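Side-chain contacts in homospermidine synthase (Legionella pneumophila subsp. pneumophila str. Philadelphia 1, PDB 2PH5), which probably makes the polyamine homospermidine and binds NAD in a Rossmann-type nucleotide-binding domain: residues Gln66-Thr69 and Glu75-Gly78; Ile94-Leu99 and Tyr110-Thr115; Gly22-Ala27 and Ile88-Gly93. All blocks are in the same frame, centred on the assembly; numbering follows the deposited sequence.

In the fold
All three contacts lie in the Rossmann-type domain and touch the same NAD. Their centres are 11 to 15 Å apart. Interaction 3 pairs the start of helix 23-35 with the end of strand 86-89. Interaction 1 falls within the chain between those two segments, next to strand 62-65 at one side of the parallel sheet. Interaction 2 follows, joining helix 96-106 to strand 109-112, the neighbour of strand 86-89. Ile68 and Ile94 pack together and so connect interactions 1 and 2. Strand pairing connects interactions 2 and 3. All three contacts reach the adenine. Interaction 3 also holds the diphosphate, and interactions 2 and 3 reach the nicotinamide.

Interaction 1. Residues Gln66-Thr69 and Glu75-Gly78; sequences QQIT and EVIG. With NAD (nicotinamide-adenine-dinucleotide), chain C.
Ile68 and Val76 are the nearest backbone pair, with their CA atoms 7.6 Å apart, where the loop after strand 62-65 folds back against helix 73-76. This is one side of a Rossmann-type domain, and the loop carries part of the NAD pocket. The side-chain contact centres on the end methyl of Ile68. Its CD1 meets Val76 CG1 at 3.6 Å and Ile77 CD1 at 3.8 Å, two consecutive residues of segment 75-78. The Ile68 and Ile77 chains cross at about a right angle. Ile68 CG1 stands anti to its carbonyl carbon (chi1 -61°), which carries CD1 to them. Both isoleucines also touch Ile46 of strand 43-47, which extends this apolar cluster to the sheet. The side chains of Gln66 and Val76 point at each other. Gln66 OE1 is 3.8 Å from both CG1 and CG2 of Val76, a contact of a polar oxygen with methyls. Asn72 ties the loop down: its side chain accepts from Thr69 N and donates to Gln67 O. The backbone N and O of Ile68 bond the adenine, its CB and CG1 lie against the base at N1A, and CD1 turns to segment 75-78. The amino group N6A gives a weak bond to Ile68 O, and Gln67 CG lies 3.3 Å from that N6A. Ile68 N donates to adenine N1A over 2.8 Å in a nearly straight bond, 170°.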
# COMPACT_ATOMS: atom_id res chain seq x y z
N GLN A 66 -23.96 25.26 15.32
CA GLN A 66 -24.25 26.29 14.34
C GLN A 66 -23.23 26.35 13.23
O GLN A 66 -22.04 26.14 13.44
CB GLN A 66 -24.35 27.67 15.00
CG GLN A 66 -24.62 28.78 14.00
CD GLN A 66 -25.68 29.76 14.47
OE1 GLN A 66 -25.52 30.43 15.50
NE2 GLN A 66 -26.77 29.86 13.71
N GLN A 67 -23.71 26.64 12.02
CA GLN A 67 -22.84 26.76 10.86
C GLN A 67 -22.42 28.23 10.73
O GLN A 67 -23.26 29.12 10.67
CB GLN A 67 -23.59 26.30 9.61
CG GLN A 67 -22.85 26.55 8.30
CD GLN A 67 -23.64 26.08 7.09
OE1 GLN A 67 -23.97 24.90 6.97
NE2 GLN A 67 -23.97 27.01 6.20
N ILE A 68 -21.11 28.47 10.69
CA ILE A 68 -20.59 29.83 10.57
C ILE A 68 -20.45 30.20 9.10
O ILE A 68 -19.78 29.51 8.34
CB ILE A 68 -19.22 29.96 11.28
CG1 ILE A 68 -19.37 29.66 12.78
CG2 ILE A 68 -18.65 31.36 11.07
CD1 ILE A 68 -20.44 30.50 13.47
N THR A 69 -21.08 31.29 8.71
CA THR A 69 -21.03 31.71 7.32
C THR A 69 -20.52 33.13 7.21
O THR A 69 -20.32 33.81 8.22
CB THR A 69 -22.43 31.66 6.72
OG1 THR A 69 -23.25 32.61 7.42
CG2 THR A 69 -23.02 30.27 6.86
N GLU A 75 -21.71 38.52 13.72
CA GLU A 75 -22.59 38.56 14.88
C GLU A 75 -22.44 37.35 15.79
O GLU A 75 -22.30 37.49 17.00
CB GLU A 75 -24.05 38.71 14.44
CG GLU A 75 -25.02 38.89 15.60
CD GLU A 75 -26.38 39.40 15.16
OE1 GLU A 75 -27.26 39.59 16.03
OE2 GLU A 75 -26.58 39.61 13.94
N VAL A 76 -22.47 36.15 15.20
CA VAL A 76 -22.34 34.93 15.99
C VAL A 76 -21.03 34.86 16.76
O VAL A 76 -21.02 34.67 17.97
CB VAL A 76 -22.45 33.68 15.09
CG1 VAL A 76 -22.31 32.43 15.93
CG2 VAL A 76 -23.79 33.67 14.37
N ILE A 77 -19.92 35.02 16.04
CA ILE A 77 -18.58 34.97 16.64
C ILE A 77 -18.26 36.27 17.37
O ILE A 77 -17.69 36.25 18.46
CB ILE A 77 -17.50 34.73 15.56
CG1 ILE A 77 -17.79 33.44 14.79
CG2 ILE A 77 -16.12 34.68 16.20
CD1 ILE A 77 -17.80 32.19 15.65
N GLY A 78 -18.64 37.39 16.77
CA GLY A 78 -18.37 38.68 17.37
C GLY A 78 -18.98 38.87 18.75
O GLY A 78 -18.35 39.43 19.64
PA NAD C . -12.35 18.07 11.39
O1A NAD C . -12.95 18.07 10.01
O2A NAD C . -12.28 16.78 12.13
O5B NAD C . -13.11 19.14 12.35
C5B NAD C . -13.38 20.46 11.88
C4B NAD C . -14.60 21.00 12.66
O4B NAD C . -14.85 22.29 12.13
C3B NAD C . -15.88 20.18 12.49
O3B NAD C . -16.40 19.81 13.77
C2B NAD C . -16.81 21.10 11.75
O2B NAD C . -18.18 20.95 12.05
C1B NAD C . -16.24 22.49 12.04
N9A NAD C . -16.47 23.50 11.01
C8A NAD C . -16.56 23.22 9.63
N7A NAD C . -17.46 24.01 9.02
C5A NAD C . -17.99 24.80 9.99
C6A NAD C . -18.95 25.81 9.94
N6A NAD C . -19.56 26.20 8.82
N1A NAD C . -19.27 26.44 11.13
C2A NAD C . -18.67 26.10 12.33
N3A NAD C . -17.71 25.11 12.40
C4A NAD C . -17.40 24.50 11.23
O3 NAD C . -10.87 18.60 11.19
PN NAD C . -9.68 18.95 12.21
O1N NAD C . -8.46 18.30 11.68
O2N NAD C . -10.15 18.62 13.60
O5D NAD C . -9.72 20.50 11.88
C5D NAD C . -8.87 21.48 12.42
C4D NAD C . -7.81 21.71 11.36
O4D NAD C . -6.55 21.56 11.95
C3D NAD C . -7.61 21.97 9.89
O3D NAD C . -7.70 23.35 9.58
C2D NAD C . -6.22 21.40 9.66
O2D NAD C . -5.58 21.93 8.53
C1D NAD C . -5.52 21.67 10.98
N1N NAD C . -4.50 20.69 11.41
C2N NAD C . -3.20 21.08 11.63
C3N NAD C . -2.28 20.11 12.06
C7N NAD C . -0.85 20.44 12.34
O7N NAD C . -0.04 19.43 12.77
N7N NAD C . -0.37 21.66 12.21
C4N NAD C . -2.68 18.75 12.27
C5N NAD C . -4.02 18.38 12.03
C6N NAD C . -4.93 19.33 11.61

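Interaction 2. Residues Ile94-Leu99 and Tyr110-Thr115; sequences ISSLAL and YINAAT. With NAD (nicotinamide-adenine-dinucleotide), chain C.
Ser96 and Leu99, one turn apart on helix 96-106, both meet Tyr110, Leu99 at ring carbon CE2 and Ser96 at the OH. Leu99 CB comes to 3.7 Å from Tyr110 CE2, approaching the ring obliquely. Ser96 CB lies 3.5 Å from Tyr110 OH, so the phenol oxygen rests against the helix start. Tyr110 CG is anti to the backbone N (chi1 170°), and this swings the ring from the strand toward the helix. The hydroxyl of Ser96 turns off toward the loop after the strand. Ser96 OG is 3.4 Å from Thr115 CA, and Thr115 CG2 lies a little further off. That hydroxyl is hydrogen-bonded to Glu116 N just beyond. Tyr110 OH has its own polar partner, Asp89 OD1 on the neighbouring strand 86-89.

Strand 86-89, helix 96-106 and strand 109-112 form a beta-alpha-beta crossover of the Rossmann-type domain. The contact joins the first turn of its helix to its second strand. Ser95 is the N-cap of the helix. Its OG accepts from Ala98 N at 2.8 Å (156°), while Leu99 N bonds to Ser95 O. This fixes the first turn, from which Ser96 and Leu99 reach out.

The ends of both segments reach NAD. Ile94 CD1 lies over one face of the adenine, 3.8 Å from N1A, and Ile94 also packs on Ile68. Past the strand, Ala113 CB is 3.4 Å from nicotinamide C2N, with Met400 of helix 391-408 touching the same alanine. Ala114 CB comes to 3.1 Å from the ribose oxygen O2D.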
# COMPACT_ATOMS: atom_id res chain seq x y z
N ILE A 94 -13.73 27.97 7.16
CA ILE A 94 -14.02 29.32 7.64
C ILE A 94 -12.79 30.21 7.45
O ILE A 94 -11.68 29.85 7.85
CB ILE A 94 -14.42 29.35 9.12
CG1 ILE A 94 -15.61 28.43 9.37
CG2 ILE A 94 -14.80 30.77 9.52
CD1 ILE A 94 -16.04 28.37 10.83
N SER A 95 -13.00 31.38 6.86
CA SER A 95 -11.92 32.33 6.59
C SER A 95 -11.07 32.76 7.80
O SER A 95 -11.52 33.53 8.63
CB SER A 95 -12.51 33.57 5.91
OG SER A 95 -11.59 34.64 5.85
N SER A 96 -9.84 32.26 7.87
CA SER A 96 -8.93 32.62 8.95
C SER A 96 -8.72 34.13 8.93
O SER A 96 -8.70 34.78 9.97
CB SER A 96 -7.57 31.94 8.77
OG SER A 96 -7.70 30.54 8.60
N LEU A 97 -8.58 34.68 7.73
CA LEU A 97 -8.38 36.11 7.54
C LEU A 97 -9.52 36.88 8.16
O LEU A 97 -9.31 37.84 8.90
CB LEU A 97 -8.31 36.43 6.06
CG LEU A 97 -8.01 37.87 5.63
CD1 LEU A 97 -6.63 38.31 6.12
CD2 LEU A 97 -8.07 37.93 4.11
N ALA A 98 -10.74 36.45 7.87
CA ALA A 98 -11.92 37.10 8.39
C ALA A 98 -11.96 36.99 9.92
O ALA A 98 -12.25 37.97 10.60
CB ALA A 98 -13.18 36.49 7.77
N LEU A 99 -11.67 35.81 10.44
CA LEU A 99 -11.66 35.59 11.89
C LEU A 99 -10.57 36.42 12.58
O LEU A 99 -10.79 37.00 13.65
CB LEU A 99 -11.45 34.10 12.19
CG LEU A 99 -12.60 33.11 12.47
CD1 LEU A 99 -13.96 33.62 12.05
CD2 LEU A 99 -12.25 31.82 11.78
N TYR A 110 -5.94 35.04 19.16
CA TYR A 110 -6.36 34.08 18.15
C TYR A 110 -5.21 33.16 17.81
O TYR A 110 -4.05 33.57 17.88
CB TYR A 110 -6.83 34.82 16.89
CG TYR A 110 -7.06 33.94 15.69
CD1 TYR A 110 -5.98 33.40 14.98
CD2 TYR A 110 -8.35 33.65 15.25
CE1 TYR A 110 -6.18 32.61 13.85
CE2 TYR A 110 -8.56 32.86 14.12
CZ TYR A 110 -7.47 32.35 13.42
OH TYR A 110 -7.66 31.60 12.28
N ILE A 111 -5.54 31.92 17.46
CA ILE A 111 -4.57 30.91 17.05
C ILE A 111 -5.26 29.92 16.11
O ILE A 111 -6.48 29.78 16.14
CB ILE A 111 -4.03 30.10 18.26
CG1 ILE A 111 -2.94 29.14 17.80
CG2 ILE A 111 -5.13 29.25 18.88
CD1 ILE A 111 -2.19 28.50 18.94
N ASN A 112 -4.49 29.25 15.26
CA ASN A 112 -5.04 28.24 14.38
C ASN A 112 -3.94 27.25 14.05
O ASN A 112 -2.75 27.53 14.26
CB ASN A 112 -5.65 28.83 13.09
CG ASN A 112 -4.61 29.25 12.04
OD1 ASN A 112 -4.96 29.74 10.97
ND2 ASN A 112 -3.33 29.06 12.35
N ALA A 113 -4.34 26.09 13.56
CA ALA A 113 -3.37 25.06 13.19
C ALA A 113 -3.21 25.06 11.67
O ALA A 113 -2.43 24.28 11.12
CB ALA A 113 -3.85 23.70 13.69
N ALA A 114 -3.94 25.94 10.98
CA ALA A 114 -3.83 26.05 9.52
C ALA A 114 -4.70 27.19 8.95
O ALA A 114 -5.81 27.43 9.43
CB ALA A 114 -4.21 24.72 8.85
N THR A 115 -4.18 27.88 7.94
CA THR A 115 -4.91 28.97 7.32
C THR A 115 -5.95 28.42 6.36
O THR A 115 -5.63 27.65 5.47
CB THR A 115 -3.96 29.93 6.58
OG1 THR A 115 -3.14 30.62 7.54
CG2 THR A 115 -4.75 30.96 5.78
PA NAD C . -12.35 18.07 11.39
O1A NAD C . -12.95 18.07 10.01
O2A NAD C . -12.28 16.78 12.13
O5B NAD C . -13.11 19.14 12.35
C5B NAD C . -13.38 20.46 11.88
C4B NAD C . -14.60 21.00 12.66
O4B NAD C . -14.85 22.29 12.13
C3B NAD C . -15.88 20.18 12.49
O3B NAD C . -16.40 19.81 13.77
C2B NAD C . -16.81 21.10 11.75
O2B NAD C . -18.18 20.95 12.05
C1B NAD C . -16.24 22.49 12.04
N9A NAD C . -16.47 23.50 11.01
C8A NAD C . -16.56 23.22 9.63
N7A NAD C . -17.46 24.01 9.02
C5A NAD C . -17.99 24.80 9.99
C6A NAD C . -18.95 25.81 9.94
N6A NAD C . -19.56 26.20 8.82
N1A NAD C . -19.27 26.44 11.13
C2A NAD C . -18.67 26.10 12.33
N3A NAD C . -17.71 25.11 12.40
C4A NAD C . -17.40 24.50 11.23
O3 NAD C . -10.87 18.60 11.19
PN NAD C . -9.68 18.95 12.21
O1N NAD C . -8.46 18.30 11.68
O2N NAD C . -10.15 18.62 13.60
O5D NAD C . -9.72 20.50 11.88
C5D NAD C . -8.87 21.48 12.42
C4D NAD C . -7.81 21.71 11.36
O4D NAD C . -6.55 21.56 11.95
C3D NAD C . -7.61 21.97 9.89
O3D NAD C . -7.70 23.35 9.58
C2D NAD C . -6.22 21.40 9.66
O2D NAD C . -5.58 21.93 8.53
C1D NAD C . -5.52 21.67 10.98
N1N NAD C . -4.50 20.69 11.41
C2N NAD C . -3.20 21.08 11.63
C3N NAD C . -2.28 20.11 12.06
C7N NAD C . -0.85 20.44 12.34
O7N NAD C . -0.04 19.43 12.77
N7N NAD C . -0.37 21.66 12.21
C4N NAD C . -2.68 18.75 12.27
C5N NAD C . -4.02 18.38 12.03
C6N NAD C . -4.93 19.33 11.61

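Interaction 3. Residues Gly22-Ala27 and Ile88-Gly93; sequences GCVGQA and IDVSIG. With NAD (nicotinamide-adenine-dinucleotide), chain C.
Val24 packs on Val90 with one methyl and turns the other to the nicotinamide. That methyl, Val24 CG2, stands above the ring plane, just outside the rim at C6N, 3.7 Å away. At the other end of NAD, Ile92 O sits over one face of the adenine at C8A. Ser91 CB is on the same side, out past N9A by the ribose, while Ile92 CG2 lies nearer the edge at C8A. OD2 of Asp89 takes two bonds from Ser91; OD1 is taken by Tyr110. Ser91 N meets OD2 nearly along the C-O axis (3.2 Å), and Ser91 OG donates on the syn side, 19° out of plane. The backbone bond makes an Asx turn. Across the contact, Val24 CG1 is 3.8 Å from Val90 CG1. Val90 CG2 rests on the bare CA of Gly25.

Gly22 and Gly25 fit the GxGxxG pattern of Rossmann-type folds. Gly22 is the N-cap and Gly25 is in the first turn of the helix, which starts at the diphosphate. Cys23 N donates to NAD O2A. Val24 N donates to NAD O2N (3.0 Å). A water accepts from Gly22 N and Gly25 N and donates to Val90 O, bridging the two segments. Beyond it, the ribose hydroxyl O3D donates to Ser91 O.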
# COMPACT_ATOMS: atom_id res chain seq x y z
N GLY A 22 -13.64 18.94 15.94
CA GLY A 22 -13.32 17.68 15.29
C GLY A 22 -12.18 16.93 15.95
O GLY A 22 -12.10 16.84 17.19
N CYS A 23 -11.30 16.39 15.12
CA CYS A 23 -10.13 15.63 15.55
C CYS A 23 -9.26 16.44 16.52
O CYS A 23 -8.97 15.99 17.63
CB CYS A 23 -9.30 15.23 14.33
SG CYS A 23 -10.28 14.59 12.92
N VAL A 24 -8.86 17.63 16.10
CA VAL A 24 -8.03 18.51 16.91
C VAL A 24 -8.76 19.09 18.14
O VAL A 24 -8.31 18.93 19.27
CB VAL A 24 -7.48 19.69 16.06
CG1 VAL A 24 -6.65 20.63 16.92
CG2 VAL A 24 -6.64 19.15 14.91
N GLY A 25 -9.89 19.74 17.90
CA GLY A 25 -10.66 20.34 18.97
C GLY A 25 -10.96 19.44 20.15
O GLY A 25 -10.78 19.85 21.30
N GLN A 26 -11.43 18.23 19.89
CA GLN A 26 -11.74 17.30 20.97
C GLN A 26 -10.47 16.92 21.72
O GLN A 26 -10.48 16.82 22.95
CB GLN A 26 -12.38 16.01 20.43
CG GLN A 26 -13.64 16.22 19.61
CD GLN A 26 -14.29 14.91 19.19
OE1 GLN A 26 -15.10 14.89 18.26
NE2 GLN A 26 -13.96 13.83 19.88
N ALA A 27 -9.38 16.73 20.99
CA ALA A 27 -8.13 16.34 21.62
C ALA A 27 -7.47 17.46 22.42
O ALA A 27 -6.58 17.22 23.22
CB ALA A 27 -7.16 15.81 20.57
N ILE A 88 -9.79 30.04 19.84
CA ILE A 88 -8.98 28.93 19.35
C ILE A 88 -9.68 28.43 18.09
O ILE A 88 -10.78 27.91 18.14
CB ILE A 88 -8.88 27.79 20.40
CG1 ILE A 88 -8.27 28.32 21.69
CG2 ILE A 88 -7.98 26.67 19.88
CD1 ILE A 88 -8.28 27.32 22.82
N ASP A 89 -9.03 28.64 16.94
CA ASP A 89 -9.60 28.25 15.65
C ASP A 89 -9.12 26.86 15.23
O ASP A 89 -7.97 26.68 14.85
CB ASP A 89 -9.19 29.29 14.59
CG ASP A 89 -9.81 29.02 13.21
OD1 ASP A 89 -9.60 29.86 12.30
OD2 ASP A 89 -10.51 27.99 13.03
N VAL A 90 -10.02 25.89 15.32
CA VAL A 90 -9.69 24.52 14.93
C VAL A 90 -10.81 23.99 14.02
O VAL A 90 -11.22 22.83 14.12
CB VAL A 90 -9.52 23.60 16.17
CG1 VAL A 90 -8.31 24.04 16.99
CG2 VAL A 90 -10.76 23.63 17.02
N SER A 91 -11.29 24.88 13.15
CA SER A 91 -12.37 24.57 12.20
C SER A 91 -11.85 24.36 10.80
O SER A 91 -10.65 24.36 10.56
CB SER A 91 -13.39 25.71 12.16
OG SER A 91 -12.79 26.90 11.67
N ILE A 92 -12.78 24.20 9.86
CA ILE A 92 -12.44 24.06 8.46
C ILE A 92 -13.47 24.87 7.67
O ILE A 92 -14.57 25.14 8.16
CB ILE A 92 -12.44 22.57 8.04
CG1 ILE A 92 -11.42 22.38 6.93
CG2 ILE A 92 -13.84 22.11 7.62
CD1 ILE A 92 -9.99 22.52 7.41
N GLY A 93 -13.11 25.28 6.46
CA GLY A 93 -14.05 26.05 5.66
C GLY A 93 -14.42 27.44 6.15
O GLY A 93 -15.35 28.05 5.62
PA NAD C . -12.35 18.07 11.39
O1A NAD C . -12.95 18.07 10.01
O2A NAD C . -12.28 16.78 12.13
O5B NAD C . -13.11 19.14 12.35
C5B NAD C . -13.38 20.46 11.88
C4B NAD C . -14.60 21.00 12.66
O4B NAD C . -14.85 22.29 12.13
C3B NAD C . -15.88 20.18 12.49
O3B NAD C . -16.40 19.81 13.77
C2B NAD C . -16.81 21.10 11.75
O2B NAD C . -18.18 20.95 12.05
C1B NAD C . -16.24 22.49 12.04
N9A NAD C . -16.47 23.50 11.01
C8A NAD C . -16.56 23.22 9.63
N7A NAD C . -17.46 24.01 9.02
C5A NAD C . -17.99 24.80 9.99
C6A NAD C . -18.95 25.81 9.94
N6A NAD C . -19.56 26.20 8.82
N1A NAD C . -19.27 26.44 11.13
C2A NAD C . -18.67 26.10 12.33
N3A NAD C . -17.71 25.11 12.40
C4A NAD C . -17.40 24.50 11.23
O3 NAD C . -10.87 18.60 11.19
PN NAD C . -9.68 18.95 12.21
O1N NAD C . -8.46 18.30 11.68
O2N NAD C . -10.15 18.62 13.60
O5D NAD C . -9.72 20.50 11.88
C5D NAD C . -8.87 21.48 12.42
C4D NAD C . -7.81 21.71 11.36
O4D NAD C . -6.55 21.56 11.95
C3D NAD C . -7.61 21.97 9.89
O3D NAD C . -7.70 23.35 9.58
C2D NAD C . -6.22 21.40 9.66
O2D NAD C . -5.58 21.93 8.53
C1D NAD C . -5.52 21.67 10.98
N1N NAD C . -4.50 20.69 11.41
C2N NAD C . -3.20 21.08 11.63
C3N NAD C . -2.28 20.11 12.06
C7N NAD C . -0.85 20.44 12.34
O7N NAD C . -0.04 19.43 12.77
N7N NAD C . -0.37 21.66 12.21
C4N NAD C . -2.68 18.75 12.27
C5N NAD C . -4.02 18.38 12.03
C6N NAD C . -4.93 19.33 11.61
O HOH W 1 -11.18 20.19 15.17